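ABC transporter sugar binding protein (Xanthomonas axonopodis pv. citri, PDB 3UOR) probably binds maltose or related maltooligosaccharides in the periplasm and delivers them to an ABC transporter for import. Local coordinates at residues S325-A331 and R343-L349. Residues are numbered along the deposited sequence; the frame is centred on the assembly and turned at random.
Sequences SQPQVQA and RRSTWKL
T346 and P327 meet where the axis of helix 327-331, the start of helix 327-337, crosses that of the short, weakly bonded helix 344-348 at -65°, and their CA atoms lie only 4.4 Å apart. A threonine suits this tight centre because its two branches do different work. With chi1 at -53°, OG1 lies beside the backbone N and donates a 2.7 Å hydrogen bond to Q330 OE1, which leaves the methyl CG2 anti to that N and packed 3.2 Å from P327 O. Proline, with no N-H to offer, fits the first turn of its helix, and its compact ring packs between the two segments: CB faces T346, and CG approaches S345 OG at 3.3 Å. That serine hydroxyl is itself hydrogen-bonded to D120.

Q330 reaches across with an extended chain, its buried amide roughly perpendicular to the R343 guanidinium. Its OE1 also touches the aliphatic CG of R343, whose long side chain can pack with its methylenes and bond with its end. R343 NH1 donates to S325 O over 2.9 Å, close to the guanidinium plane, and P327 CG lies over one face of the group, toward its rim. NH1 also bonds I115 O and NE forms a salt bridge with D120, so this buried cation is probably well compensated.

Toward solvent the contact is looser and mostly apolar: L349 CD1 rests 3.4 Å from P327 O and 3.9 Å from both P327 CB and A331 CB, and the exposed, poorly ordered Q328 merely brushes this methyl.

In this helix-helix crossing of a bacterial extracellular solute-binding protein, V329, directed away, packs on helix 314-324, T346 and W347 rest on helix 350-353, and R343, S345 and R344 tie the short helix to the D120 loop preceding helix 123-127.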
ATOM      1  N   SER A 325       4.843  17.420   5.796  1.00 36.26           N
ATOM      2  CA  SER A 325       5.632  17.085   4.607  1.00 29.23           C
ATOM      3  C   SER A 325       7.132  17.389   4.746  1.00 38.15           C
ATOM      4  O   SER A 325       7.903  17.119   3.824  1.00 38.44           O
ATOM      5  CB  SER A 325       5.093  17.807   3.380  1.00 23.54           C
ATOM      6  OG  SER A 325       3.717  17.561   3.211  1.00 30.53           O
ATOM      7  N   GLN A 326       7.543  17.962   5.875  1.00 37.15           N
ATOM      8  CA  GLN A 326       8.969  18.226   6.116  1.00 34.26           C
ATOM      9  C   GLN A 326       9.765  16.947   6.375  1.00 34.71           C
ATOM     10  O   GLN A 326       9.369  16.104   7.192  1.00 38.49           O
ATOM     11  CB  GLN A 326       9.139  19.195   7.288  1.00 32.71           C
ATOM     12  CG  GLN A 326       8.528  20.594   7.027  1.00 39.30           C
ATOM     13  CD  GLN A 326       8.642  21.492   8.248  1.00 48.68           C
ATOM     14  OE1 GLN A 326       9.175  21.082   9.272  1.00 54.29           O
ATOM     15  NE2 GLN A 326       8.146  22.719   8.140  1.00 48.70           N
ATOM     16  N   PRO A 327      10.884  16.781   5.666  1.00 40.50           N
ATOM     17  CA  PRO A 327      11.669  15.553   5.814  1.00 40.03           C
ATOM     18  C   PRO A 327      11.936  15.137   7.258  1.00 41.11           C
ATOM     19  O   PRO A 327      11.861  13.944   7.572  1.00 43.81           O
ATOM     20  CB  PRO A 327      12.955  15.891   5.072  1.00 40.79           C
ATOM     21  CG  PRO A 327      12.465  16.724   3.928  1.00 39.67           C
ATOM     22  CD  PRO A 327      11.318  17.562   4.493  1.00 38.82           C
ATOM     23  N   GLN A 328      12.219  16.093   8.133  1.00 42.96           N
ATOM     24  CA  GLN A 328      12.556  15.750   9.515  1.00 43.43           C
ATOM     25  C   GLN A 328      11.334  15.324  10.319  1.00 40.60           C
ATOM     26  O   GLN A 328      11.414  14.467  11.197  1.00 45.90           O
ATOM     27  CB  GLN A 328      13.296  16.907  10.193  1.00 52.94           C
ATOM     28  CG  GLN A 328      14.610  17.210   9.497  1.00 73.83           C
ATOM     29  CD  GLN A 328      15.469  18.201  10.246  1.00 94.91           C
ATOM     30  OE1 GLN A 328      15.147  18.608  11.368  1.00 99.89           O
ATOM     31  NE2 GLN A 328      16.576  18.600   9.627  1.00 99.75           N
ATOM     32  N   VAL A 329      10.190  15.907  10.000  1.00 37.01           N
ATOM     33  CA  VAL A 329       8.959  15.484  10.638  1.00 37.51           C
ATOM     34  C   VAL A 329       8.592  14.061  10.178  1.00 43.00           C
ATOM     35  O   VAL A 329       8.165  13.223  10.975  1.00 41.35           O
ATOM     36  CB  VAL A 329       7.853  16.470  10.347  1.00 36.40           C
ATOM     37  CG1 VAL A 329       6.541  15.983  10.933  1.00 42.09           C
ATOM     38  CG2 VAL A 329       8.236  17.815  10.933  1.00 37.16           C
ATOM     39  N   GLN A 330       8.815  13.785   8.899  1.00 33.68           N
ATOM     40  CA  GLN A 330       8.496  12.489   8.330  1.00 38.46           C
ATOM     41  C   GLN A 330       9.407  11.389   8.905  1.00 39.79           C
ATOM     42  O   GLN A 330       8.949  10.276   9.190  1.00 32.93           O
ATOM     43  CB  GLN A 330       8.591  12.541   6.802  1.00 32.85           C
ATOM     44  CG  GLN A 330       7.620  13.516   6.129  1.00 31.38           C
ATOM     45  CD  GLN A 330       7.500  13.270   4.622  1.00 33.12           C
ATOM     46  OE1 GLN A 330       8.431  12.777   3.984  1.00 32.31           O
ATOM     47  NE2 GLN A 330       6.355  13.592   4.062  1.00 30.46           N
ATOM     48  N   ALA A 331      10.693  11.703   9.054  1.00 32.88           N
ATOM     49  CA  ALA A 331      11.647  10.803   9.710  1.00 36.33           C
ATOM     50  C   ALA A 331      11.178  10.451  11.121  1.00 42.57           C
ATOM     51  O   ALA A 331      11.279   9.306  11.560  1.00 46.28           O
ATOM     52  CB  ALA A 331      13.042  11.447   9.767  1.00 26.78           C
ATOM     53  N   ARG A 343       8.832  10.631   0.217  1.00 28.81           N
ATOM     54  CA  ARG A 343       9.743  11.480  -0.581  1.00 38.30           C
ATOM     55  C   ARG A 343      11.226  11.145  -0.414  1.00 31.41           C
ATOM     56  O   ARG A 343      11.643  10.701   0.637  1.00 38.36           O
ATOM     57  CB  ARG A 343       9.491  12.984  -0.323  1.00 37.66           C
ATOM     58  CG  ARG A 343       9.635  13.435   1.117  1.00 34.41           C
ATOM     59  CD  ARG A 343       9.253  14.918   1.303  1.00 33.97           C
ATOM     60  NE  ARG A 343       9.954  15.793   0.363  1.00 36.33           N
ATOM     61  CZ  ARG A 343       9.861  17.124   0.377  1.00 43.24           C
ATOM     62  NH1 ARG A 343       9.123  17.737   1.302  1.00 28.45           N
ATOM     63  NH2 ARG A 343      10.504  17.844  -0.534  1.00 39.77           N
ATOM     64  N   ARG A 344      12.013  11.355  -1.462  1.00 29.36           N
ATOM     65  CA  ARG A 344      13.404  10.918  -1.458  1.00 36.65           C
ATOM     66  C   ARG A 344      14.235  11.602  -0.411  1.00 34.47           C
ATOM     67  O   ARG A 344      15.137  10.997   0.160  1.00 40.96           O
ATOM     68  CB  ARG A 344      14.057  11.169  -2.806  1.00 43.18           C
ATOM     69  CG  ARG A 344      13.385  10.431  -3.883  1.00 39.65           C
ATOM     70  CD  ARG A 344      14.293  10.221  -5.041  1.00 42.95           C
ATOM     71  NE  ARG A 344      13.502   9.612  -6.100  1.00 44.24           N
ATOM     72  CZ  ARG A 344      12.677  10.302  -6.871  1.00 44.83           C
ATOM     73  NH1 ARG A 344      12.563  11.616  -6.701  1.00 45.32           N
ATOM     74  NH2 ARG A 344      11.974   9.683  -7.807  1.00 37.95           N
ATOM     75  N   SER A 345      13.951  12.866  -0.149  1.00 31.80           N
ATOM     76  CA  SER A 345      14.845  13.582   0.745  1.00 42.24           C
ATOM     77  C   SER A 345      14.707  13.094   2.188  1.00 37.30           C
ATOM     78  O   SER A 345      15.667  13.125   2.948  1.00 38.68           O
ATOM     79  CB  SER A 345      14.729  15.110   0.590  1.00 40.21           C
ATOM     80  OG  SER A 345      13.474  15.590   1.007  1.00 53.75           O
ATOM     81  N   THR A 346      13.531  12.610   2.565  1.00 34.43           N
ATOM     82  CA  THR A 346      13.404  12.039   3.901  1.00 39.02           C
ATOM     83  C   THR A 346      14.238  10.774   3.982  1.00 34.36           C
ATOM     84  O   THR A 346      14.812  10.473   5.017  1.00 33.49           O
ATOM     85  CB  THR A 346      11.974  11.691   4.243  1.00 35.21           C
ATOM     86  OG1 THR A 346      11.161  12.838   4.022  1.00 33.47           O
ATOM     87  CG2 THR A 346      11.869  11.296   5.708  1.00 28.98           C
ATOM     88  N   TRP A 347      14.306  10.048   2.867  1.00 36.01           N
ATOM     89  CA  TRP A 347      15.054   8.797   2.803  1.00 33.05           C
ATOM     90  C   TRP A 347      16.558   9.025   2.856  1.00 39.40           C
ATOM     91  O   TRP A 347      17.305   8.095   3.146  1.00 41.99           O
ATOM     92  CB  TRP A 347      14.668   7.990   1.555  1.00 29.84           C
ATOM     93  CG  TRP A 347      13.385   7.194   1.796  1.00 36.19           C
ATOM     94  CD1 TRP A 347      12.114   7.607   1.554  1.00 31.31           C
ATOM     95  CD2 TRP A 347      13.281   5.889   2.383  1.00 33.14           C
ATOM     96  NE1 TRP A 347      11.217   6.632   1.927  1.00 33.76           N
ATOM     97  CE2 TRP A 347      11.911   5.571   2.452  1.00 33.97           C
ATOM     98  CE3 TRP A 347      14.214   4.956   2.850  1.00 31.39           C
ATOM     99  CZ2 TRP A 347      11.452   4.355   2.954  1.00 31.11           C
ATOM    100  CZ3 TRP A 347      13.757   3.750   3.355  1.00 34.72           C
ATOM    101  CH2 TRP A 347      12.381   3.459   3.399  1.00 30.87           C
ATOM    102  N   LYS A 348      16.997  10.258   2.589  1.00 36.13           N
ATOM    103  CA  LYS A 348      18.430  10.569   2.631  1.00 38.09           C
ATOM    104  C   LYS A 348      18.905  10.895   4.045  1.00 35.56           C
ATOM    105  O   LYS A 348      20.094  10.867   4.318  1.00 46.43           O
ATOM    106  CB  LYS A 348      18.785  11.711   1.672  1.00 44.08           C
ATOM    107  CG  LYS A 348      18.642  11.349   0.187  1.00 49.66           C
ATOM    108  CD  LYS A 348      18.751  12.590  -0.682  1.00 67.23           C
ATOM    109  CE  LYS A 348      17.940  12.447  -1.973  1.00 75.56           C
ATOM    110  NZ  LYS A 348      17.160  13.697  -2.300  1.00 80.42           N
ATOM    111  N   LEU A 349      17.973  11.220   4.938  1.00 40.99           N
ATOM    112  CA  LEU A 349      18.322  11.486   6.337  1.00 37.85           C
ATOM    113  C   LEU A 349      18.947  10.251   6.978  1.00 44.53           C
ATOM    114  O   LEU A 349      18.498   9.124   6.755  1.00 47.89           O
ATOM    115  CB  LEU A 349      17.093  11.956   7.125  1.00 31.48           C
ATOM    116  CG  LEU A 349      16.527  13.291   6.641  1.00 35.66           C
ATOM    117  CD1 LEU A 349      15.236  13.620   7.346  1.00 42.27           C
ATOM    118  CD2 LEU A 349      17.570  14.427   6.871  1.00 40.66           C
TER